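Local structure of S12 family peptidase (Streptomyces sp. 82F2, 3WWX) at residues D6-L14 with K336-A346; D20-D31 with H320-A331. The protein probably hydrolyses amide bonds with preference for D-configured substrates, as a secreted serine-type amidohydrolase of the beta-lactamase-related S12 peptidase family. All coordinates share one frame; numbering follows the deposited sequence.

Contact 1 (D6-L14 with K336-A346); sequences DHAATQQAL and KVIEAEFCGTA
Glu-341 OE2 accepts two hydrogen bonds from the 6-14 segment. His-7 ND1 donates the first to the syn lone pair of Glu-341 OE2, at 2.9 Å and 171°; carboxylate and imidazole are nearly coplanar, so the ring meets it edge-on. Thr-10 OG1 supplies the second, 2.7 Å from Glu-341 OE2, arriving on the anti side and somewhat out of the carboxylate plane. Glu-341 reaches both donors because its CG is trans to the main-chain nitrogen (chi1 178°) and the chain then bends at chi2; OE1 makes a probable hydrogen bond to His-320. This double grip would be expected to favour the charged form of the carboxylate. Beyond the polar cluster, small side chains pack closely: Ala-340 CB lies 3.4 Å from Ala-9 O and 3.9 Å from Ala-13 CB, and Ala-13 CB rests 3.7 Å from Val-337 CA. Thr-10 CG2 touches Val-337 CG1 at 3.9 Å. Near the C-terminal tail, a water lies within hydrogen-bonding distance of Ala-9 O and Ala-346 O. The alanine seam allows axes only 7.7 Å apart at 170°, an antiparallel pairing of N- and C-terminal helices on one face of the central sheet, as in the alpha/beta domain of serine beta-lactamases.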
loop_
_atom_site.group_PDB
_atom_site.type_symbol
_atom_site.label_atom_id
_atom_site.label_comp_id
_atom_site.label_asym_id
_atom_site.label_seq_id
_atom_site.Cartn_x
_atom_site.Cartn_y
_atom_site.Cartn_z
ATOM N N ASP A 6 -27.707 2.747 -3.490
ATOM C CA ASP A 6 -27.897 2.396 -2.038
ATOM C C ASP A 6 -26.685 2.291 -1.043
ATOM O O ASP A 6 -26.464 1.246 -0.416
ATOM C CB ASP A 6 -28.528 1.048 -1.904
ATOM C CG ASP A 6 -27.512 -0.005 -2.031
ATOM O OD1 ASP A 6 -26.635 0.113 -2.913
ATOM O OD2 ASP A 6 -27.533 -0.980 -1.228
ATOM N N HIS A 7 -25.952 3.341 -0.761
ATOM C CA HIS A 7 -24.761 3.115 0.079
ATOM C C HIS A 7 -24.848 3.775 1.450
ATOM O O HIS A 7 -23.863 4.240 2.011
ATOM C CB HIS A 7 -23.519 3.499 -0.713
ATOM C CG HIS A 7 -23.289 2.633 -1.916
ATOM N ND1 HIS A 7 -22.354 1.622 -1.938
ATOM C CD2 HIS A 7 -23.895 2.606 -3.128
ATOM C CE1 HIS A 7 -22.369 1.032 -3.118
ATOM N NE2 HIS A 7 -23.301 1.606 -3.860
ATOM N N ALA A 8 -26.040 3.754 2.035
ATOM C CA ALA A 8 -26.299 4.534 3.244
ATOM C C ALA A 8 -25.436 4.149 4.448
ATOM O O ALA A 8 -24.999 5.014 5.196
ATOM C CB ALA A 8 -27.801 4.463 3.619
ATOM N N ALA A 9 -25.186 2.858 4.650
ATOM C CA ALA A 9 -24.357 2.420 5.763
ATOM C C ALA A 9 -22.940 2.961 5.589
ATOM O O ALA A 9 -22.275 3.335 6.561
ATOM C CB ALA A 9 -24.338 0.915 5.846
ATOM N N THR A 10 -22.475 2.987 4.347
ATOM C CA THR A 10 -21.107 3.441 4.096
ATOM C C THR A 10 -20.999 4.939 4.369
ATOM O O THR A 10 -20.025 5.383 4.970
ATOM C CB THR A 10 -20.690 3.097 2.690
ATOM O OG1 THR A 10 -21.038 1.730 2.448
ATOM C CG2 THR A 10 -19.163 3.272 2.514
ATOM N N GLN A 11 -22.000 5.698 3.949
ATOM C CA GLN A 11 -22.090 7.126 4.277
ATOM C C GLN A 11 -22.047 7.336 5.790
ATOM O O GLN A 11 -21.305 8.181 6.300
ATOM C CB GLN A 11 -23.370 7.713 3.689
ATOM C CG GLN A 11 -23.546 9.207 3.959
ATOM C CD GLN A 11 -22.449 10.047 3.321
ATOM O OE1 GLN A 11 -22.140 9.884 2.136
ATOM N NE2 GLN A 11 -21.881 10.972 4.095
ATOM N N GLN A 12 -22.819 6.542 6.522
ATOM C CA GLN A 12 -22.826 6.606 7.972
ATOM C C GLN A 12 -21.433 6.366 8.552
ATOM O O GLN A 12 -21.026 6.999 9.525
ATOM C CB GLN A 12 -23.806 5.546 8.488
ATOM C CG GLN A 12 -24.431 5.776 9.829
ATOM C CD GLN A 12 -25.615 4.836 10.038
ATOM O OE1 GLN A 12 -26.471 4.708 9.163
ATOM N NE2 GLN A 12 -25.646 4.152 11.177
ATOM N N ALA A 13 -20.690 5.431 7.952
ATOM C CA ALA A 13 -19.364 5.079 8.437
ATOM C C ALA A 13 -18.360 6.215 8.184
ATOM O O ALA A 13 -17.464 6.438 8.981
ATOM C CB ALA A 13 -18.882 3.777 7.790
ATOM N N LEU A 14 -18.540 6.934 7.091
ATOM C CA LEU A 14 -17.736 8.131 6.855
ATOM C C LEU A 14 -18.038 9.182 7.920
ATOM O O LEU A 14 -17.121 9.830 8.450
ATOM C CB LEU A 14 -18.009 8.724 5.480
ATOM C CG LEU A 14 -17.656 7.854 4.262
ATOM C CD1 LEU A 14 -17.989 8.561 2.982
ATOM C CD2 LEU A 14 -16.180 7.456 4.294
ATOM N N LYS A 336 -14.594 -0.131 9.867
ATOM C CA LYS A 336 -16.018 0.169 9.919
ATOM C C LYS A 336 -16.573 0.521 8.532
ATOM O O LYS A 336 -17.705 0.195 8.212
ATOM C CB LYS A 336 -16.305 1.311 10.893
ATOM C CG LYS A 336 -16.210 0.943 12.354
ATOM C CD LYS A 336 -16.779 2.079 13.221
ATOM C CE LYS A 336 -16.665 1.774 14.700
ATOM N NZ LYS A 336 -15.263 1.483 15.096
ATOM N N VAL A 337 -15.785 1.206 7.704
ATOM C CA VAL A 337 -16.237 1.573 6.372
ATOM C C VAL A 337 -16.358 0.318 5.500
ATOM O O VAL A 337 -17.318 0.166 4.745
ATOM C CB VAL A 337 -15.275 2.600 5.718
ATOM C CG1 VAL A 337 -15.753 2.961 4.324
ATOM C CG2 VAL A 337 -15.186 3.878 6.595
ATOM N N ILE A 338 -15.381 -0.568 5.623
ATOM C CA ILE A 338 -15.362 -1.828 4.874
ATOM C C ILE A 338 -16.549 -2.704 5.269
ATOM O O ILE A 338 -17.268 -3.227 4.402
ATOM C CB ILE A 338 -14.029 -2.560 5.069
ATOM C CG1 ILE A 338 -12.872 -1.748 4.446
ATOM C CG2 ILE A 338 -14.074 -3.946 4.439
ATOM C CD1 ILE A 338 -11.482 -2.191 4.902
ATOM N N GLU A 339 -16.781 -2.843 6.570
ATOM C CA GLU A 339 -17.910 -3.629 7.048
ATOM C C GLU A 339 -19.235 -3.020 6.613
ATOM O O GLU A 339 -20.161 -3.741 6.237
ATOM C CB GLU A 339 -17.856 -3.774 8.568
ATOM C CG GLU A 339 -16.939 -4.851 9.048
ATOM C CD GLU A 339 -17.566 -6.235 9.039
ATOM O OE1 GLU A 339 -18.811 -6.327 8.975
ATOM O OE2 GLU A 339 -16.804 -7.201 9.128
ATOM N N ALA A 340 -19.352 -1.697 6.648
ATOM C CA ALA A 340 -20.591 -1.047 6.240
ATOM C C ALA A 340 -20.889 -1.346 4.772
ATOM O O ALA A 340 -22.007 -1.719 4.391
ATOM C CB ALA A 340 -20.503 0.435 6.470
ATOM N N GLU A 341 -19.870 -1.209 3.938
ATOM C CA GLU A 341 -20.060 -1.379 2.511
ATOM C C GLU A 341 -20.350 -2.825 2.138
ATOM O O GLU A 341 -21.287 -3.082 1.369
ATOM C CB GLU A 341 -18.827 -0.881 1.754
ATOM C CG GLU A 341 -18.895 -1.068 0.229
ATOM C CD GLU A 341 -20.071 -0.359 -0.424
ATOM O OE1 GLU A 341 -20.561 -0.845 -1.461
ATOM O OE2 GLU A 341 -20.488 0.723 0.054
ATOM N N PHE A 342 -19.562 -3.766 2.632
ATOM C CA PHE A 342 -19.687 -5.152 2.171
ATOM C C PHE A 342 -20.703 -5.972 2.958
ATOM O O PHE A 342 -21.193 -6.978 2.449
ATOM C CB PHE A 342 -18.329 -5.838 2.152
ATOM C CG PHE A 342 -17.411 -5.299 1.097
ATOM C CD1 PHE A 342 -17.499 -5.733 -0.213
ATOM C CD2 PHE A 342 -16.480 -4.330 1.412
ATOM C CE1 PHE A 342 -16.661 -5.214 -1.183
ATOM C CE2 PHE A 342 -15.664 -3.793 0.439
ATOM C CZ PHE A 342 -15.744 -4.242 -0.849
ATOM N N CYS A 343 -21.021 -5.545 4.181
ATOM C CA CYS A 343 -21.964 -6.287 5.036
ATOM C C CYS A 343 -23.161 -5.470 5.499
ATOM O O CYS A 343 -24.072 -6.028 6.129
ATOM C CB CYS A 343 -21.229 -6.854 6.252
ATOM S SG CYS A 343 -19.993 -8.083 5.826
ATOM N N GLY A 344 -23.180 -4.174 5.185
ATOM C CA GLY A 344 -24.263 -3.304 5.615
ATOM C C GLY A 344 -24.254 -3.033 7.106
ATOM O O GLY A 344 -25.266 -2.608 7.665
ATOM N N THR A 345 -23.117 -3.275 7.751
ATOM C CA THR A 345 -22.974 -3.122 9.195
ATOM C C THR A 345 -23.083 -1.654 9.604
ATOM O O THR A 345 -22.323 -0.802 9.132
ATOM C CB THR A 345 -21.619 -3.685 9.678
ATOM O OG1 THR A 345 -21.460 -5.038 9.229
ATOM C CG2 THR A 345 -21.522 -3.650 11.205
ATOM N N ALA A 346 -24.039 -1.362 10.478
ATOM C CA ALA A 346 -24.182 -0.028 11.041
ATOM C C ALA A 346 -22.991 0.279 11.943
ATOM O O ALA A 346 -22.346 1.325 11.803
ATOM C CB ALA A 346 -25.467 0.065 11.831
HETATM O O HOH W 1 -22.510 2.136 9.137
#

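Contact 2 (D20-D31 with H320-A331); sequences DGVPGAVAQARD and HSLAGNFNADWA. With DIA (octane 1,8-diamine), chain B.
His-320 and Asp-31 face each other as a non-hydrogen-bonded pair at one end of the two strands. From CB, Asp-31 runs over the imidazole: Asp-31 CB lies 3.9 Å from the centroid of the His-320 ring and 21° off the normal, a CH-pi contact. Asp-31 CG follows, close to His-320 CE1 and ND1, and Asp-31 OD2 ends above the same face, 3.1 Å from His-320 CE1. Carboxylate and ring planes differ by 28°, so the groups are stacked, and the angles rule out a direct hydrogen bond from either ring nitrogen to Asp-31 OD2. Instead a water donates to Asp-31 OD2 and accepts a weak bond from His-320 ND1, while the other ring nitrogen has Glu-341 as its probable partner.

Between here and Val-26, paired backbone bonds link Arg-30 with Ser-321, Gln-28 with Ala-323 and Val-26 with Asn-325, as from Val-26 N to Asn-325 O at 3.0 Å. The strand axes run 4.6 Å apart at 173°. The two backbones come close at Gly-324, whose CA is 3.9 Å from Ala-27 CA. Leu-322 CD1 spans Ala-27 and Ala-29, and Ala-25 CB meets the Phe-326 ring obliquely.

Past the strand, Asn-327 turns its amide back: Asn-327 OD1 accepts from Gly-24 N at 2.8 Å, supplementing the weak bond from Asn-327 N to Gly-24 O. Ala-331 CB packs on Asp-20 O. Asp-329 OD2, hydrogen-bonded to Ser-213, also packs against the alkyl chain of the bound diamine, 3.5 Å from DIA C2. The pair is the antiparallel joining of first and last strands in the central sheet of the beta-lactamase fold, its far end leading into the ligand pocket.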
loop_
_atom_site.group_PDB
_atom_site.type_symbol
_atom_site.label_atom_id
_atom_site.label_comp_id
_atom_site.label_asym_id
_atom_site.label_seq_id
_atom_site.Cartn_x
_atom_site.Cartn_y
_atom_site.Cartn_z
ATOM N N ASP A 20 -15.064 10.934 14.940
ATOM C CA ASP A 20 -13.915 10.427 15.688
ATOM C C ASP A 20 -12.703 11.355 15.581
ATOM O O ASP A 20 -11.690 11.130 16.239
ATOM C CB ASP A 20 -13.522 9.033 15.166
ATOM C CG ASP A 20 -12.588 8.292 16.098
ATOM O OD1 ASP A 20 -12.878 8.250 17.319
ATOM O OD2 ASP A 20 -11.565 7.740 15.622
ATOM N N GLY A 21 -12.806 12.369 14.722
ATOM C CA GLY A 21 -11.746 13.356 14.569
ATOM C C GLY A 21 -11.163 13.508 13.174
ATOM O O GLY A 21 -10.319 14.375 12.975
ATOM N N VAL A 22 -11.586 12.693 12.213
ATOM C CA VAL A 22 -11.117 12.891 10.841
ATOM C C VAL A 22 -11.679 14.195 10.265
ATOM O O VAL A 22 -12.898 14.370 10.196
ATOM C CB VAL A 22 -11.524 11.709 9.924
ATOM C CG1 VAL A 22 -11.159 11.985 8.461
ATOM C CG2 VAL A 22 -10.858 10.436 10.390
ATOM N N PRO A 23 -10.809 15.115 9.807
ATOM C CA PRO A 23 -11.378 16.348 9.239
ATOM C C PRO A 23 -12.228 16.143 7.988
ATOM O O PRO A 23 -13.250 16.803 7.818
ATOM C CB PRO A 23 -10.129 17.202 8.951
ATOM C CG PRO A 23 -9.158 16.769 10.014
ATOM C CD PRO A 23 -9.370 15.262 10.076
ATOM N N GLY A 24 -11.817 15.235 7.106
ATOM C CA GLY A 24 -12.557 14.961 5.901
ATOM C C GLY A 24 -12.360 13.523 5.445
ATOM O O GLY A 24 -11.221 13.052 5.326
ATOM N N ALA A 25 -13.472 12.836 5.198
ATOM C CA ALA A 25 -13.484 11.441 4.783
ATOM C C ALA A 25 -14.140 11.326 3.422
ATOM O O ALA A 25 -15.133 11.989 3.134
ATOM C CB ALA A 25 -14.246 10.607 5.804
ATOM N N VAL A 26 -13.581 10.482 2.564
ATOM C CA VAL A 26 -14.158 10.217 1.249
ATOM C C VAL A 26 -14.116 8.727 0.953
ATOM O O VAL A 26 -13.176 8.031 1.353
ATOM C CB VAL A 26 -13.406 10.990 0.124
ATOM C CG1 VAL A 26 -11.902 10.705 0.159
ATOM C CG2 VAL A 26 -13.977 10.693 -1.251
ATOM N N ALA A 27 -15.136 8.234 0.253
ATOM C CA ALA A 27 -15.117 6.874 -0.281
ATOM C C ALA A 27 -15.924 6.829 -1.551
ATOM O O ALA A 27 -16.799 7.675 -1.790
ATOM C CB ALA A 27 -15.656 5.862 0.728
ATOM N N GLN A 28 -15.566 5.879 -2.403
ATOM C CA GLN A 28 -16.385 5.514 -3.539
ATOM C C GLN A 28 -16.538 4.015 -3.542
ATOM O O GLN A 28 -15.674 3.294 -3.046
ATOM C CB GLN A 28 -15.766 5.968 -4.851
ATOM C CG GLN A 28 -15.716 7.475 -5.038
ATOM C CD GLN A 28 -15.063 7.870 -6.351
ATOM O OE1 GLN A 28 -15.063 7.093 -7.314
ATOM N NE2 GLN A 28 -14.497 9.073 -6.410
ATOM N N ALA A 29 -17.637 3.542 -4.127
ATOM C CA ALA A 29 -17.910 2.113 -4.164
ATOM C C ALA A 29 -18.688 1.785 -5.414
ATOM O O ALA A 29 -19.321 2.648 -6.012
ATOM C CB ALA A 29 -18.692 1.683 -2.933
ATOM N N ARG A 30 -18.625 0.532 -5.812
ATOM C CA ARG A 30 -19.369 0.071 -6.979
ATOM C C ARG A 30 -19.719 -1.379 -6.734
ATOM O O ARG A 30 -18.864 -2.266 -6.774
ATOM C CB ARG A 30 -18.547 0.270 -8.262
ATOM C CG ARG A 30 -19.269 -0.082 -9.536
ATOM C CD ARG A 30 -18.419 0.388 -10.714
ATOM N NE ARG A 30 -19.060 0.138 -11.989
ATOM C CZ ARG A 30 -18.505 -0.517 -13.003
ATOM N NH1 ARG A 30 -17.271 -0.995 -12.914
ATOM N NH2 ARG A 30 -19.198 -0.685 -14.120
ATOM N N ASP A 31 -21.003 -1.601 -6.458
ATOM C CA ASP A 31 -21.520 -2.921 -6.119
ATOM C C ASP A 31 -22.189 -3.493 -7.372
ATOM O O ASP A 31 -23.321 -3.160 -7.703
ATOM C CB ASP A 31 -22.462 -2.795 -4.922
ATOM C CG ASP A 31 -22.880 -4.134 -4.358
ATOM O OD1 ASP A 31 -23.093 -5.061 -5.167
ATOM O OD2 ASP A 31 -22.994 -4.279 -3.109
ATOM N N HIS A 320 -17.465 -6.206 -6.795
ATOM C CA HIS A 320 -17.898 -5.239 -5.798
ATOM C C HIS A 320 -16.634 -4.607 -5.220
ATOM O O HIS A 320 -15.820 -5.302 -4.624
ATOM C CB HIS A 320 -18.703 -5.924 -4.694
ATOM C CG HIS A 320 -19.213 -4.993 -3.638
ATOM N ND1 HIS A 320 -19.889 -5.438 -2.519
ATOM C CD2 HIS A 320 -19.153 -3.645 -3.533
ATOM C CE1 HIS A 320 -20.206 -4.404 -1.765
ATOM N NE2 HIS A 320 -19.775 -3.304 -2.354
ATOM N N SER A 321 -16.488 -3.303 -5.428
ATOM C CA SER A 321 -15.294 -2.571 -4.992
ATOM C C SER A 321 -15.610 -1.384 -4.082
ATOM O O SER A 321 -16.724 -0.846 -4.074
ATOM C CB SER A 321 -14.530 -2.077 -6.217
ATOM O OG SER A 321 -15.347 -1.281 -7.039
ATOM N N LEU A 322 -14.567 -0.968 -3.360
ATOM C CA LEU A 322 -14.617 0.157 -2.440
ATOM C C LEU A 322 -13.221 0.752 -2.344
ATOM O O LEU A 322 -12.244 0.016 -2.290
ATOM C CB LEU A 322 -15.046 -0.338 -1.067
ATOM C CG LEU A 322 -14.922 0.630 0.131
ATOM C CD1 LEU A 322 -15.911 1.774 0.049
ATOM C CD2 LEU A 322 -15.083 -0.136 1.467
ATOM N N ALA A 323 -13.124 2.071 -2.282
ATOM C CA ALA A 323 -11.840 2.714 -1.952
ATOM C C ALA A 323 -12.137 4.011 -1.256
ATOM O O ALA A 323 -13.180 4.615 -1.473
ATOM C CB ALA A 323 -10.999 2.954 -3.203
ATOM N N GLY A 324 -11.230 4.455 -0.403
ATOM C CA GLY A 324 -11.455 5.712 0.291
ATOM C C GLY A 324 -10.276 6.163 1.111
ATOM O O GLY A 324 -9.240 5.506 1.161
ATOM N N ASN A 325 -10.473 7.278 1.811
ATOM C CA ASN A 325 -9.380 7.948 2.505
ATOM C C ASN A 325 -9.870 8.788 3.669
ATOM O O ASN A 325 -10.903 9.476 3.559
ATOM C CB ASN A 325 -8.605 8.837 1.519
ATOM C CG ASN A 325 -7.383 9.493 2.156
ATOM O OD1 ASN A 325 -7.392 10.678 2.505
ATOM N ND2 ASN A 325 -6.319 8.721 2.325
ATOM N N PHE A 326 -9.100 8.756 4.751
ATOM C CA PHE A 326 -9.221 9.705 5.849
ATOM C C PHE A 326 -7.992 10.596 5.827
ATOM O O PHE A 326 -6.871 10.098 5.697
ATOM C CB PHE A 326 -9.229 8.979 7.200
ATOM C CG PHE A 326 -10.322 7.946 7.365
ATOM C CD1 PHE A 326 -11.549 8.085 6.747
ATOM C CD2 PHE A 326 -10.110 6.865 8.187
ATOM C CE1 PHE A 326 -12.545 7.139 6.930
ATOM C CE2 PHE A 326 -11.110 5.906 8.387
ATOM C CZ PHE A 326 -12.323 6.058 7.755
ATOM N N ASN A 327 -8.173 11.907 6.034
ATOM C CA ASN A 327 -7.044 12.853 6.029
ATOM C C ASN A 327 -6.545 13.193 7.438
ATOM O O ASN A 327 -5.967 14.264 7.671
ATOM C CB ASN A 327 -7.373 14.111 5.235
ATOM C CG ASN A 327 -8.460 14.936 5.866
ATOM O OD1 ASN A 327 -9.104 14.511 6.828
ATOM N ND2 ASN A 327 -8.650 16.143 5.340
ATOM N N ALA A 328 -6.761 12.276 8.372
ATOM C CA ALA A 328 -6.063 12.303 9.659
ATOM C C ALA A 328 -5.492 10.925 9.839
ATOM O O ALA A 328 -6.143 9.924 9.510
ATOM C CB ALA A 328 -7.004 12.629 10.787
ATOM N N ASP A 329 -4.294 10.842 10.380
ATOM C CA ASP A 329 -3.679 9.536 10.565
ATOM C C ASP A 329 -3.786 9.029 11.998
ATOM O O ASP A 329 -3.212 7.987 12.319
ATOM C CB ASP A 329 -2.235 9.531 10.072
ATOM C CG ASP A 329 -1.380 10.594 10.723
ATOM O OD1 ASP A 329 -1.736 11.101 11.809
ATOM O OD2 ASP A 329 -0.330 10.923 10.139
ATOM N N TRP A 330 -4.545 9.734 12.838
ATOM C CA TRP A 330 -4.694 9.394 14.257
ATOM C C TRP A 330 -6.121 9.014 14.627
ATOM O O TRP A 330 -6.391 8.675 15.790
ATOM C CB TRP A 330 -4.266 10.570 15.142
ATOM C CG TRP A 330 -5.233 11.729 15.118
ATOM C CD1 TRP A 330 -6.359 11.880 15.888
ATOM C CD2 TRP A 330 -5.182 12.885 14.275
ATOM N NE1 TRP A 330 -7.004 13.044 15.573
ATOM C CE2 TRP A 330 -6.297 13.687 14.587
ATOM C CE3 TRP A 330 -4.296 13.323 13.287
ATOM C CZ2 TRP A 330 -6.553 14.876 13.949
ATOM C CZ3 TRP A 330 -4.549 14.508 12.663
ATOM C CH2 TRP A 330 -5.660 15.279 12.990
ATOM N N ALA A 331 -7.030 9.070 13.661
ATOM C CA ALA A 331 -8.440 8.863 13.937
ATOM C C ALA A 331 -9.131 8.229 12.751
ATOM O O ALA A 331 -8.615 8.261 11.633
ATOM C CB ALA A 331 -9.101 10.168 14.269
HETATM N N1 DIA B . 3.701 10.042 12.707
HETATM C C1 DIA B . 3.994 10.516 11.394
HETATM C C2 DIA B . 3.081 10.071 10.271
HETATM C C3 DIA B . 2.515 8.698 10.426
HETATM C C4 DIA B . 2.895 7.668 9.384
HETATM C C5 DIA B . 1.696 7.090 8.680
HETATM C C6 DIA B . 0.610 6.596 9.603
HETATM C C7 DIA B . -0.614 6.194 8.843
HETATM C C8 DIA B . -1.555 5.507 9.795
HETATM N N8 DIA B . -2.865 5.565 9.247
HETATM O O HOH W 2 -22.174 -6.884 -2.323
#

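From the N terminus the chain enters helix 8-19, the first half of contact 1, and passes through the turn at Gly-21 into strand 24-31, the first half of contact 2. Nearly 290 residues later strand 320-326 returns alongside it, closing the inner loop, and helix 334-343 then closes the outer one against the first helix. The closures therefore nest rather than cross, with their centres 11 Å apart. Glu-341 OE1 and His-320 NE2, 2.7 Å apart in a probable hydrogen bond, join helix layer to sheet, and His-7 CE1 packs on Ala-29 CB at 3.7 Å. Together the contacts bring both chain ends onto one region of the central sheet.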